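Local coordinates for protein phytochromobilin synthase (PDB 6KME) that probably catalyses the ferredoxin-dependent reduction of biliverdin IX alpha to phytochromobilin, the chromophore of plant phytochromes, at residues Val127-Pro132 with Arg173-Ile178; Leu161-Lys166 with Glu300-Asn305; Leu167-Leu172 with Ser293-Ser298; Arg235-Pro240 with Gly286-Lys291. The protein carries 1 engineered substitution. One frame throughout, in Å; residues are numbered along the deposited sequence.

Contact 1: Val127-Pro132 with Arg173-Ile178. With BLA (biliverdine IX alpha), chain B.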
# COMPACT_ATOMS: atom_id res chain seq x y z
N VAL A 127 0.99 -2.98 7.69
CA VAL A 127 1.51 -1.74 7.13
C VAL A 127 0.33 -0.81 6.81
O VAL A 127 -0.61 -1.21 6.10
CB VAL A 127 2.39 -1.98 5.88
CG1 VAL A 127 2.78 -0.63 5.23
CG2 VAL A 127 3.64 -2.76 6.22
N LEU A 128 0.38 0.40 7.35
CA LEU A 128 -0.62 1.44 7.10
C LEU A 128 0.12 2.74 6.83
O LEU A 128 0.91 3.19 7.67
CB LEU A 128 -1.56 1.59 8.31
CG LEU A 128 -2.59 2.73 8.27
CD1 LEU A 128 -3.56 2.54 7.10
CD2 LEU A 128 -3.33 2.80 9.60
N ASP A 129 -0.12 3.35 5.66
CA ASP A 129 0.70 4.51 5.31
C ASP A 129 0.04 5.35 4.22
O ASP A 129 -0.85 4.89 3.49
CB ASP A 129 2.09 4.09 4.84
CG ASP A 129 3.09 5.24 4.81
OD1 ASP A 129 2.91 6.25 5.55
OD2 ASP A 129 4.07 5.13 4.05
N LEU A 130 0.49 6.59 4.14
CA LEU A 130 0.29 7.45 2.97
C LEU A 130 1.64 7.42 2.23
O LEU A 130 2.52 8.23 2.50
CB LEU A 130 -0.13 8.86 3.39
CG LEU A 130 -1.61 9.09 3.74
CD1 LEU A 130 -2.14 8.16 4.85
CD2 LEU A 130 -1.92 10.58 4.10
N ASN A 131 1.82 6.44 1.33
CA ASN A 131 3.13 6.24 0.68
C ASN A 131 3.45 7.45 -0.19
O ASN A 131 2.63 7.83 -1.05
CB ASN A 131 3.17 4.97 -0.21
CG ASN A 131 2.98 3.62 0.56
OD1 ASN A 131 2.50 2.66 -0.04
ND2 ASN A 131 3.39 3.54 1.83
N PRO A 132 4.63 8.07 -0.05
CA PRO A 132 4.94 9.23 -0.90
C PRO A 132 5.09 8.85 -2.36
O PRO A 132 5.71 7.85 -2.71
CB PRO A 132 6.27 9.75 -0.33
CG PRO A 132 6.87 8.56 0.39
CD PRO A 132 5.67 7.82 0.96
N ARG A 173 12.29 2.87 0.95
CA ARG A 173 12.23 3.80 -0.18
C ARG A 173 10.82 4.31 -0.43
O ARG A 173 10.64 5.39 -1.00
CB ARG A 173 12.75 3.11 -1.47
CG ARG A 173 14.18 2.55 -1.39
CD ARG A 173 14.54 1.59 -2.56
NE ARG A 173 15.94 1.13 -2.46
CZ ARG A 173 16.54 0.32 -3.34
NH1 ARG A 173 15.87 -0.13 -4.40
NH2 ARG A 173 17.82 -0.04 -3.16
N PHE A 174 9.81 3.53 -0.02
CA PHE A 174 8.42 3.81 -0.35
C PHE A 174 7.57 4.25 0.84
O PHE A 174 6.39 4.54 0.66
CB PHE A 174 7.80 2.56 -1.01
CG PHE A 174 8.57 2.07 -2.21
CD1 PHE A 174 8.48 2.73 -3.44
CD2 PHE A 174 9.44 0.98 -2.09
CE1 PHE A 174 9.21 2.29 -4.54
CE2 PHE A 174 10.17 0.53 -3.20
CZ PHE A 174 10.06 1.19 -4.43
N PHE A 175 8.14 4.34 2.04
CA PHE A 175 7.35 4.65 3.22
C PHE A 175 7.50 6.13 3.60
O PHE A 175 8.54 6.74 3.35
CB PHE A 175 7.75 3.78 4.41
CG PHE A 175 7.32 2.34 4.29
CD1 PHE A 175 6.45 1.93 3.28
CD2 PHE A 175 7.78 1.39 5.20
CE1 PHE A 175 6.05 0.61 3.18
CE2 PHE A 175 7.37 0.05 5.10
CZ PHE A 175 6.51 -0.33 4.09
N SER A 176 6.45 6.68 4.19
CA SER A 176 6.43 8.06 4.66
C SER A 176 6.89 8.13 6.11
O SER A 176 7.02 7.11 6.78
CB SER A 176 5.02 8.62 4.51
OG SER A 176 4.30 8.45 5.72
N PRO A 177 7.15 9.34 6.63
CA PRO A 177 7.53 9.46 8.05
C PRO A 177 6.41 9.12 9.03
O PRO A 177 6.69 9.03 10.23
CB PRO A 177 7.95 10.93 8.20
CG PRO A 177 8.12 11.45 6.80
CD PRO A 177 7.18 10.65 5.96
N ILE A 178 5.17 8.94 8.58
CA ILE A 178 4.10 8.57 9.49
C ILE A 178 3.70 7.11 9.32
O ILE A 178 2.65 6.70 9.83
CB ILE A 178 2.87 9.49 9.34
CG1 ILE A 178 2.22 9.33 7.96
CG2 ILE A 178 3.26 10.94 9.63
CD1 ILE A 178 0.84 10.01 7.85
CHA BLA B . 5.05 -9.47 5.97
NA BLA B . 4.44 -7.29 4.70
C1A BLA B . 5.31 -8.05 5.50
C2A BLA B . 6.48 -7.22 5.78
C3A BLA B . 6.28 -5.94 5.10
C4A BLA B . 5.01 -6.01 4.43
CMA BLA B . 7.18 -4.70 5.07
CAA BLA B . 7.69 -7.72 6.62
CBA BLA B . 8.57 -8.58 5.76
CGA BLA B . 9.66 -7.70 5.04
O1A BLA B . 10.27 -7.04 5.82
O2A BLA B . 9.69 -7.87 3.85
CHB BLA B . 4.30 -4.93 3.60
NB BLA B . 6.07 -3.94 2.27
C1B BLA B . 4.70 -4.11 2.55
C2B BLA B . 4.04 -2.88 1.78
C3B BLA B . 4.98 -2.29 0.95
C4B BLA B . 6.31 -3.01 1.21
CMB BLA B . 2.54 -2.68 1.84
OB BLA B . 7.40 -2.91 0.67
CAB BLA B . 5.09 -1.16 -0.05
CBB BLA B . 6.02 -0.67 -0.90
NC BLA B . 0.50 -9.27 3.24
C1C BLA B . -0.36 -8.45 2.48
C2C BLA B . -1.40 -9.41 1.87
C3C BLA B . -1.08 -10.70 2.29
C4C BLA B . 0.17 -10.64 3.20
CMC BLA B . -2.49 -8.82 0.96
OC BLA B . -0.14 -7.25 2.47
CAC BLA B . -1.82 -11.94 1.93
CBC BLA B . -2.48 -12.33 0.83
CHD BLA B . 0.94 -11.54 3.89
ND BLA B . 2.92 -10.12 4.78
C1D BLA B . 2.24 -11.26 4.63
C2D BLA B . 2.90 -12.43 5.33
C3D BLA B . 4.04 -11.94 5.94
C4D BLA B . 4.11 -10.42 5.60
CMD BLA B . 2.28 -13.81 5.27
CAD BLA B . 5.13 -12.60 6.79
CBD BLA B . 6.05 -13.52 6.01
CGD BLA B . 7.03 -12.78 4.99
O1D BLA B . 6.98 -13.29 3.88
O2D BLA B . 7.65 -11.85 5.48
O HOH W 1 8.90 7.42 -2.76
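Asp129 and Ser176 meet where the end of strand 123-131 runs past the irregular chain of Phe174-Ile178, the two directions 105° apart and the backbones nearest at Asn131 and Phe175, CA to CA 5.2 Å. Both carboxylate oxygens of Asp129 are used. OD1 accepts from Ser176 OG at 2.6 Å through its syn lone pair; OD2 takes the backbone N of Ser176 at 2.8 Å, also on the syn side, so the carboxylate clasps one residue twice. Asn131 ND2 reaches OD2 from the anti side, 2.8 Å away and tilted out of the carboxylate plane. CG of Asp129 stands anti to the backbone N (chi1 -165°), which swings the carboxylate across to Ser176. The serine hydroxyl in turn accepts from Ile178 N, 3.0 Å from OG, closing an ST turn. Replacing Asp129 by an alanine would probably leave Ser176 N and OG without their acceptor and cost Asn131 ND2 its bond, the amide keeping its link from OD1 to Tyr231. Alongside, the Asn131 amide and the Phe175 ring point the same way, their planes 19° apart. The Val127 and Phe175 side chains cross at about a right angle, Val127 CG1 lying 3.9 Å from Phe175 CZ. The other methyl, CG2, approaches biliverdin CHB at 3.5 Å, while Phe175 CE1 and Phe174 CB also touch the bilin. A buried carboxylate with three donors around it is probably stabilised in its charged form, and it ties the loop that supplies two pocket phenylalanines to strand 123-131, next to the edge strand 180-185 of the central sheet.

Contact 2: Leu161-Lys166 with Glu300-Asn305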
# COMPACT_ATOMS: atom_id res chain seq x y z
N LEU A 161 1.06 1.57 18.48
CA LEU A 161 1.32 0.45 17.57
C LEU A 161 2.82 0.46 17.30
O LEU A 161 3.29 1.13 16.36
CB LEU A 161 0.52 0.58 16.27
CG LEU A 161 -1.02 0.52 16.37
CD1 LEU A 161 -1.71 0.97 15.09
CD2 LEU A 161 -1.49 -0.89 16.76
N PRO A 162 3.61 -0.28 18.07
CA PRO A 162 5.07 -0.11 18.05
C PRO A 162 5.72 -0.59 16.76
O PRO A 162 5.22 -1.49 16.07
CB PRO A 162 5.54 -0.94 19.25
CG PRO A 162 4.48 -1.99 19.40
CD PRO A 162 3.19 -1.30 19.06
N TRP A 163 6.88 -0.00 16.47
CA TRP A 163 7.68 -0.39 15.31
C TRP A 163 7.81 -1.91 15.21
O TRP A 163 8.13 -2.60 16.18
CB TRP A 163 9.07 0.25 15.43
CG TRP A 163 9.95 0.07 14.24
CD1 TRP A 163 11.13 -0.64 14.19
CD2 TRP A 163 9.76 0.62 12.93
NE1 TRP A 163 11.67 -0.57 12.93
CE2 TRP A 163 10.84 0.19 12.14
CE3 TRP A 163 8.76 1.43 12.35
CZ2 TRP A 163 10.97 0.55 10.79
CZ3 TRP A 163 8.89 1.77 11.02
CH2 TRP A 163 9.99 1.34 10.25
N GLY A 164 7.55 -2.44 14.01
CA GLY A 164 7.54 -3.88 13.79
C GLY A 164 8.91 -4.55 13.81
O GLY A 164 8.97 -5.78 13.85
N GLY A 165 9.99 -3.78 13.80
CA GLY A 165 11.33 -4.35 13.81
C GLY A 165 11.97 -4.33 12.43
O GLY A 165 11.51 -3.64 11.51
N LYS A 166 13.04 -5.11 12.28
CA LYS A 166 13.78 -5.13 11.03
C LYS A 166 12.89 -5.54 9.87
O LYS A 166 12.01 -6.40 10.00
CB LYS A 166 14.98 -6.09 11.15
CG LYS A 166 16.02 -5.64 12.17
CD LYS A 166 17.15 -6.69 12.33
CE LYS A 166 18.04 -6.34 13.53
NZ LYS A 166 19.08 -7.35 13.77
N GLU A 300 16.08 -1.90 12.88
CA GLU A 300 15.47 -2.52 14.04
C GLU A 300 14.67 -1.50 14.85
O GLU A 300 13.69 -1.87 15.52
CB GLU A 300 16.56 -3.20 14.89
CG GLU A 300 16.74 -2.69 16.29
CD GLU A 300 17.81 -3.48 17.03
OE1 GLU A 300 18.68 -4.07 16.36
OE2 GLU A 300 17.76 -3.53 18.28
N ASN A 301 15.04 -0.22 14.79
CA ASN A 301 14.27 0.84 15.42
C ASN A 301 13.72 1.78 14.36
O ASN A 301 14.24 1.88 13.25
CB ASN A 301 15.11 1.62 16.45
CG ASN A 301 15.60 0.74 17.58
OD1 ASN A 301 16.79 0.69 17.88
ND2 ASN A 301 14.67 0.03 18.22
N ARG A 302 12.64 2.46 14.72
CA ARG A 302 11.95 3.36 13.80
C ARG A 302 12.93 4.41 13.27
O ARG A 302 13.54 5.13 14.07
CB ARG A 302 10.77 4.04 14.49
CG ARG A 302 9.91 4.84 13.49
CD ARG A 302 8.83 5.65 14.17
NE ARG A 302 8.08 6.39 13.16
CZ ARG A 302 7.11 5.86 12.41
NH1 ARG A 302 6.77 4.58 12.60
NH2 ARG A 302 6.49 6.58 11.49
N PRO A 303 13.11 4.53 11.95
CA PRO A 303 14.18 5.40 11.43
C PRO A 303 13.79 6.86 11.26
O PRO A 303 14.50 7.62 10.59
CB PRO A 303 14.52 4.75 10.09
CG PRO A 303 13.23 4.15 9.64
CD PRO A 303 12.52 3.69 10.90
N TRP A 304 12.67 7.28 11.86
CA TRP A 304 12.29 8.69 11.93
C TRP A 304 12.13 9.09 13.38
O TRP A 304 11.57 8.33 14.18
CB TRP A 304 10.96 8.96 11.21
CG TRP A 304 11.01 8.75 9.74
CD1 TRP A 304 11.38 9.67 8.80
CD2 TRP A 304 10.66 7.57 9.03
NE1 TRP A 304 11.29 9.12 7.54
CE2 TRP A 304 10.86 7.83 7.66
CE3 TRP A 304 10.21 6.30 9.43
CZ2 TRP A 304 10.62 6.87 6.68
CZ3 TRP A 304 9.97 5.36 8.45
CH2 TRP A 304 10.17 5.65 7.09
N ASN A 305 12.61 10.30 13.73
CA ASN A 305 12.44 10.77 15.10
C ASN A 305 11.03 11.33 15.29
O ASN A 305 10.18 11.27 14.39
CB ASN A 305 13.53 11.77 15.47
CG ASN A 305 13.42 13.11 14.75
OD1 ASN A 305 12.41 13.45 14.13
ND2 ASN A 305 14.49 13.90 14.86
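Trp163 reaches from the loop before strand 167-168 against the irregular chain Glu300-Pro303. From CB, its CG lies anti to the backbone N (chi1 -173°), sending the indole over the opposite backbone, where CG rests 3.6 Å from Arg302 N. On the five-membered side, CD1 meets Glu300 O at 3.1 Å, the oxygen lying at the ring edge in plane, and NE1 passes Asn301 C but gives its hydrogen bond to Phe299 O. On the side nearer CB, Trp163 CE3 lies 3.7 Å from Arg302 NH1; this guanidinium, its plane 86° from the indole, is held by the carbonyls of Pro177 and Val179. Two CH-pi contacts cover one face of the six-membered ring, from Arg302 CA over its centre and Pro303 CD toward the rim. At the tip, Trp163 CZ2 and CH2 each lie 3.5 Å from Pro303 CD, and CH2 also nears Trp304 CZ3. With an alanine here, Arg302 and Pro303 would probably face a gap, and Phe299 O would lose its indole donor. Lys166 and Glu300 run side by side, NZ and OE1 too far apart for a salt bridge. This is plain loop-to-loop aromatic–proline packing, which lays the C-terminal chain of the bilin reductase against the loop leading into strand 167-168.

Contact 3: Leu167-Leu172 with Ser293-Ser298. With BLA (biliverdine IX alpha), chain B.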
# COMPACT_ATOMS: atom_id res chain seq x y z
N LEU A 167 13.10 -4.90 8.71
CA LEU A 167 12.29 -5.17 7.54
C LEU A 167 13.13 -4.95 6.29
O LEU A 167 14.17 -4.30 6.33
CB LEU A 167 11.03 -4.27 7.49
CG LEU A 167 11.19 -2.78 7.11
CD1 LEU A 167 9.84 -2.15 6.80
CD2 LEU A 167 11.92 -1.99 8.18
N THR A 168 12.66 -5.52 5.17
CA THR A 168 13.29 -5.34 3.87
C THR A 168 13.73 -3.88 3.67
O THR A 168 12.91 -2.96 3.75
CB THR A 168 12.29 -5.76 2.79
OG1 THR A 168 12.03 -7.17 2.90
CG2 THR A 168 12.76 -5.41 1.36
N SER A 169 15.04 -3.66 3.46
CA SER A 169 15.55 -2.28 3.46
C SER A 169 14.99 -1.48 2.28
O SER A 169 14.72 -0.28 2.42
CB SER A 169 17.08 -2.26 3.42
OG SER A 169 17.63 -2.59 4.69
N GLU A 170 14.81 -2.13 1.13
CA GLU A 170 14.26 -1.45 -0.05
C GLU A 170 12.83 -0.97 0.17
O GLU A 170 12.37 -0.07 -0.56
CB GLU A 170 14.33 -2.39 -1.27
CG GLU A 170 15.75 -2.67 -1.76
CD GLU A 170 16.44 -3.85 -1.03
OE1 GLU A 170 15.91 -4.32 -0.01
OE2 GLU A 170 17.50 -4.31 -1.50
N SER A 171 12.10 -1.54 1.13
CA SER A 171 10.73 -1.09 1.40
C SER A 171 10.69 0.33 1.94
O SER A 171 9.73 1.06 1.68
CB SER A 171 10.03 -2.06 2.36
OG SER A 171 9.86 -3.33 1.76
N LEU A 172 11.74 0.76 2.65
CA LEU A 172 11.75 2.11 3.22
C LEU A 172 11.76 3.18 2.14
O LEU A 172 11.31 4.31 2.39
CB LEU A 172 12.96 2.31 4.13
CG LEU A 172 12.85 2.01 5.63
CD1 LEU A 172 13.80 2.94 6.37
CD2 LEU A 172 11.46 2.15 6.19
N SER A 293 15.09 -8.91 -0.69
CA SER A 293 15.91 -7.76 -0.34
C SER A 293 17.35 -8.03 -0.75
O SER A 293 17.97 -8.97 -0.23
CB SER A 293 15.84 -7.47 1.16
OG SER A 293 16.68 -6.37 1.51
N MET A 294 17.89 -7.22 -1.67
CA MET A 294 19.31 -7.34 -2.00
C MET A 294 20.19 -6.82 -0.86
O MET A 294 21.30 -7.32 -0.66
CB MET A 294 19.63 -6.58 -3.30
CG MET A 294 19.08 -7.23 -4.58
SD MET A 294 19.47 -8.99 -4.81
CE MET A 294 21.26 -8.96 -4.78
N ILE A 295 19.71 -5.80 -0.14
CA ILE A 295 20.47 -5.21 0.96
C ILE A 295 20.43 -6.11 2.20
O ILE A 295 21.45 -6.30 2.88
CB ILE A 295 19.91 -3.80 1.26
CG1 ILE A 295 20.20 -2.86 0.09
CG2 ILE A 295 20.47 -3.24 2.58
CD1 ILE A 295 19.30 -1.61 0.08
N GLY A 296 19.28 -6.71 2.47
CA GLY A 296 18.99 -7.38 3.72
C GLY A 296 18.02 -6.56 4.57
O GLY A 296 17.77 -5.37 4.32
N LYS A 297 17.44 -7.21 5.58
CA LYS A 297 16.52 -6.53 6.48
C LYS A 297 17.31 -5.67 7.45
O LYS A 297 18.34 -6.10 7.97
CB LYS A 297 15.66 -7.54 7.27
CG LYS A 297 14.61 -8.27 6.46
CD LYS A 297 13.63 -9.03 7.36
CE LYS A 297 12.63 -9.87 6.54
NZ LYS A 297 11.49 -10.41 7.37
N SER A 298 16.81 -4.46 7.71
CA SER A 298 17.49 -3.54 8.61
C SER A 298 16.45 -2.69 9.34
O SER A 298 15.26 -2.98 9.30
CB SER A 298 18.50 -2.68 7.84
OG SER A 298 19.42 -2.10 8.75
CHA BLA B . 5.05 -9.47 5.97
NA BLA B . 4.44 -7.29 4.70
C1A BLA B . 5.31 -8.05 5.50
C2A BLA B . 6.48 -7.22 5.78
C3A BLA B . 6.28 -5.94 5.10
C4A BLA B . 5.01 -6.01 4.43
CMA BLA B . 7.18 -4.70 5.07
CAA BLA B . 7.69 -7.72 6.62
CBA BLA B . 8.57 -8.58 5.76
CGA BLA B . 9.66 -7.70 5.04
O1A BLA B . 10.27 -7.04 5.82
O2A BLA B . 9.69 -7.87 3.85
CHB BLA B . 4.30 -4.93 3.60
NB BLA B . 6.07 -3.94 2.27
C1B BLA B . 4.70 -4.11 2.55
C2B BLA B . 4.04 -2.88 1.78
C3B BLA B . 4.98 -2.29 0.95
C4B BLA B . 6.31 -3.01 1.21
CMB BLA B . 2.54 -2.68 1.84
OB BLA B . 7.40 -2.91 0.67
CAB BLA B . 5.09 -1.16 -0.05
CBB BLA B . 6.02 -0.67 -0.90
NC BLA B . 0.50 -9.27 3.24
C1C BLA B . -0.36 -8.45 2.48
C2C BLA B . -1.40 -9.41 1.87
C3C BLA B . -1.08 -10.70 2.29
C4C BLA B . 0.17 -10.64 3.20
CMC BLA B . -2.49 -8.82 0.96
OC BLA B . -0.14 -7.25 2.47
CAC BLA B . -1.82 -11.94 1.93
CBC BLA B . -2.48 -12.33 0.83
CHD BLA B . 0.94 -11.54 3.89
ND BLA B . 2.92 -10.12 4.78
C1D BLA B . 2.24 -11.26 4.63
C2D BLA B . 2.90 -12.43 5.33
C3D BLA B . 4.04 -11.94 5.94
C4D BLA B . 4.11 -10.42 5.60
CMD BLA B . 2.28 -13.81 5.27
CAD BLA B . 5.13 -12.60 6.79
CBD BLA B . 6.05 -13.52 6.01
CGD BLA B . 7.03 -12.78 4.99
O1D BLA B . 6.98 -13.29 3.88
O2D BLA B . 7.65 -11.85 5.48
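Leu167 and Ser298 form an antiparallel hydrogen-bonded pair: Leu167 N donates to Ser298 O at 2.9 Å and Ser298 N returns a bond to Leu167 O at 3.0 Å. Beside them Thr168 and Lys297 are the non-hydrogen-bonded pair, and Lys297 CA makes a C-H...O contact with Leu167 O. Gly296 O accepts from Ser169 OG at 2.8 Å and, weakly, from Ser169 N. This two-stranded antiparallel ladder stands apart from the seven-stranded sheet and forms a wall of the bilin pocket. Its Thr168 N, pointing away from the partner strand, donates to biliverdin O1A at 2.9 Å, and Thr168 OG1 to the other oxygen of that propionate, O2A, at 2.6 Å; Ser171 OG reaches the lactam oxygen OB. Glu170, bent at chi2 (86°), turns its carboxylate back onto the chain at Ser293-Ile295. There OE1 accepts from Ser293 OG at 2.7 Å through its syn lone pair, and OE2 from Ile295 N at 3.0 Å, also on the syn side. Ser293 OG is itself an acceptor for Gly296 N, 2.8 Å away, in an ST motif, so the hydroxyl donates to the carboxylate and accepts from the backbone.

Contact 4: Arg235-Pro240 with Gly286-Lys291. With BLA (biliverdine IX alpha), chain B.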
# COMPACT_ATOMS: atom_id res chain seq x y z
N ARG A 235 6.06 -3.28 -6.19
CA ARG A 235 5.12 -4.07 -5.40
C ARG A 235 4.63 -5.29 -6.17
O ARG A 235 4.47 -6.36 -5.58
CB ARG A 235 3.94 -3.19 -4.95
CG ARG A 235 4.35 -2.12 -3.92
CD ARG A 235 3.15 -1.53 -3.18
NE ARG A 235 2.52 -2.54 -2.33
CZ ARG A 235 1.35 -2.38 -1.73
NH1 ARG A 235 0.67 -1.24 -1.88
NH2 ARG A 235 0.85 -3.37 -0.99
N SER A 236 4.40 -5.17 -7.48
CA SER A 236 3.90 -6.35 -8.17
C SER A 236 4.96 -7.44 -8.23
O SER A 236 4.61 -8.62 -8.34
CB SER A 236 3.40 -5.99 -9.58
OG SER A 236 4.46 -5.69 -10.44
N GLU A 237 6.24 -7.09 -8.11
CA GLU A 237 7.31 -8.10 -8.09
C GLU A 237 7.60 -8.65 -6.69
O GLU A 237 7.86 -9.85 -6.55
CB GLU A 237 8.59 -7.51 -8.70
CG GLU A 237 9.75 -8.52 -8.87
CD GLU A 237 9.54 -9.49 -10.04
OE1 GLU A 237 8.96 -9.08 -11.06
OE2 GLU A 237 9.96 -10.66 -9.93
N LYS A 238 7.56 -7.81 -5.65
CA LYS A 238 8.17 -8.15 -4.36
C LYS A 238 7.26 -8.04 -3.13
O LYS A 238 7.75 -8.30 -2.02
CB LYS A 238 9.41 -7.27 -4.12
CG LYS A 238 10.61 -7.55 -5.05
CD LYS A 238 11.05 -9.01 -4.94
CE LYS A 238 12.33 -9.31 -5.72
NZ LYS A 238 12.60 -10.79 -5.75
N ASP A 239 5.99 -7.65 -3.27
CA ASP A 239 5.13 -7.52 -2.08
C ASP A 239 5.10 -8.85 -1.32
O ASP A 239 4.97 -9.91 -1.94
CB ASP A 239 3.71 -7.10 -2.45
CG ASP A 239 3.28 -5.75 -1.81
OD1 ASP A 239 4.06 -4.77 -1.83
OD2 ASP A 239 2.15 -5.68 -1.29
N PRO A 240 5.22 -8.83 0.00
CA PRO A 240 5.27 -10.10 0.75
C PRO A 240 4.03 -10.98 0.62
O PRO A 240 4.14 -12.19 0.79
CB PRO A 240 5.49 -9.64 2.20
CG PRO A 240 6.22 -8.34 2.05
CD PRO A 240 5.54 -7.68 0.86
N GLY A 286 20.39 -13.14 -15.93
CA GLY A 286 19.48 -12.13 -16.44
C GLY A 286 18.08 -12.16 -15.86
O GLY A 286 17.25 -11.33 -16.24
N LYS A 287 17.81 -13.09 -14.95
CA LYS A 287 16.54 -13.18 -14.26
C LYS A 287 16.53 -12.26 -13.04
O LYS A 287 17.55 -11.68 -12.66
CB LYS A 287 16.27 -14.63 -13.85
CG LYS A 287 16.32 -15.62 -15.01
CD LYS A 287 16.16 -17.06 -14.55
CE LYS A 287 16.02 -18.01 -15.74
NZ LYS A 287 15.72 -19.42 -15.33
N VAL A 288 15.36 -12.12 -12.42
CA VAL A 288 15.22 -11.35 -11.19
C VAL A 288 15.65 -12.20 -10.00
O VAL A 288 15.18 -13.32 -9.82
CB VAL A 288 13.78 -10.86 -11.02
CG1 VAL A 288 13.63 -10.13 -9.69
CG2 VAL A 288 13.40 -9.92 -12.19
N ASN A 289 16.54 -11.66 -9.18
CA ASN A 289 17.03 -12.38 -8.01
C ASN A 289 15.87 -12.81 -7.11
O ASN A 289 14.97 -12.03 -6.82
CB ASN A 289 18.00 -11.49 -7.24
CG ASN A 289 18.85 -12.27 -6.26
OD1 ASN A 289 18.34 -13.05 -5.46
ND2 ASN A 289 20.17 -12.07 -6.32
N GLU A 290 15.91 -14.08 -6.66
CA GLU A 290 14.85 -14.61 -5.81
C GLU A 290 14.76 -13.92 -4.46
O GLU A 290 13.73 -14.01 -3.79
CB GLU A 290 15.05 -16.11 -5.58
CG GLU A 290 14.61 -16.99 -6.72
CD GLU A 290 14.90 -18.45 -6.46
OE1 GLU A 290 15.73 -18.74 -5.56
OE2 GLU A 290 14.31 -19.31 -7.14
N LYS A 291 15.83 -13.26 -4.01
CA LYS A 291 15.77 -12.55 -2.74
C LYS A 291 14.76 -11.43 -2.79
O LYS A 291 14.66 -10.70 -3.78
CB LYS A 291 17.15 -11.98 -2.38
CG LYS A 291 18.17 -13.03 -2.07
CD LYS A 291 19.32 -12.43 -1.29
CE LYS A 291 20.45 -12.04 -2.20
NZ LYS A 291 21.72 -12.74 -1.82
CHA BLA B . 5.05 -9.47 5.97
NA BLA B . 4.44 -7.29 4.70
C1A BLA B . 5.31 -8.05 5.50
C2A BLA B . 6.48 -7.22 5.78
C3A BLA B . 6.28 -5.94 5.10
C4A BLA B . 5.01 -6.01 4.43
CMA BLA B . 7.18 -4.70 5.07
CAA BLA B . 7.69 -7.72 6.62
CBA BLA B . 8.57 -8.58 5.76
CGA BLA B . 9.66 -7.70 5.04
O1A BLA B . 10.27 -7.04 5.82
O2A BLA B . 9.69 -7.87 3.85
CHB BLA B . 4.30 -4.93 3.60
NB BLA B . 6.07 -3.94 2.27
C1B BLA B . 4.70 -4.11 2.55
C2B BLA B . 4.04 -2.88 1.78
C3B BLA B . 4.98 -2.29 0.95
C4B BLA B . 6.31 -3.01 1.21
CMB BLA B . 2.54 -2.68 1.84
OB BLA B . 7.40 -2.91 0.67
CAB BLA B . 5.09 -1.16 -0.05
CBB BLA B . 6.02 -0.67 -0.90
NC BLA B . 0.50 -9.27 3.24
C1C BLA B . -0.36 -8.45 2.48
C2C BLA B . -1.40 -9.41 1.87
C3C BLA B . -1.08 -10.70 2.29
C4C BLA B . 0.17 -10.64 3.20
CMC BLA B . -2.49 -8.82 0.96
OC BLA B . -0.14 -7.25 2.47
CAC BLA B . -1.82 -11.94 1.93
CBC BLA B . -2.48 -12.33 0.83
CHD BLA B . 0.94 -11.54 3.89
ND BLA B . 2.92 -10.12 4.78
C1D BLA B . 2.24 -11.26 4.63
C2D BLA B . 2.90 -12.43 5.33
C3D BLA B . 4.04 -11.94 5.94
C4D BLA B . 4.11 -10.42 5.60
CMD BLA B . 2.28 -13.81 5.27
CAD BLA B . 5.13 -12.60 6.79
CBD BLA B . 6.05 -13.52 6.01
CGD BLA B . 7.03 -12.78 4.99
O1D BLA B . 6.98 -13.29 3.88
O2D BLA B . 7.65 -11.85 5.48
O HOH W 2 11.33 -12.26 -3.61
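CG of Lys238 stands anti to the carbonyl carbon (chi1 -69°), the chain bends at chi2 (-58°) and then runs extended, which carries its ammonium from the end of helix 218-238 to the backbone of Asn289-Lys291. NZ donates to two carbonyls: Asn289 O at 2.9 Å, nearly along the C=O axis, and Lys291 O, also 2.9 Å, from well above its carbonyl plane. A water adds a third link, accepting from NZ and donating to Glu290 O. Asn289 OD1 accepts from Lys291 N at 2.9 Å, an Asx turn that fixes the backbone between the two carbonyls. Next to it Glu237 and Val288 approach from opposite directions, OE2 meeting CG1 at 3.7 Å, and Phe274 touches both. On the bilin side of segment 235-240, Arg235 grips Asp239 side-on, NE to OD1 at 2.8 Å and NH2 to OD2 at 2.7 Å, while Tyr231 OH is bonded to NH1 and Asn116 OD1 to NH2. Biliverdin CMB lies over a face of this guanidinium, and Pro240 CG packs 3.4 Å from biliverdin NA. The cross-link thus pairs one lysine charge with neutral carbonyl oxygens and a water, a polar tie at the surface that fastens the 286-291 loop to the helix end, just behind residues lining the pocket.

In the fold
Contacts 1, 2 and 3 touch one another, their centres 13 to 15 Å apart, whereas contact 4 meets only contact 3, where Met294 packs on Asn289; it stays about 10 Å from contact 2 between nearest atoms. Along the chain contact 4 is nested within contact 3, and contact 3 within contact 2, while contact 1 crosses both. The run 161-178 therefore supplies a segment to each of the first three, linking strand 123-131 of the seven-stranded sheet to the C-terminal chain. Trp304 packed on Pro177 joins contacts 1 and 2; Phe175 on Leu167 joins 1 and 3. Contacts 1, 3 and 4 all border biliverdin, so distant parts of the sequence share one pocket.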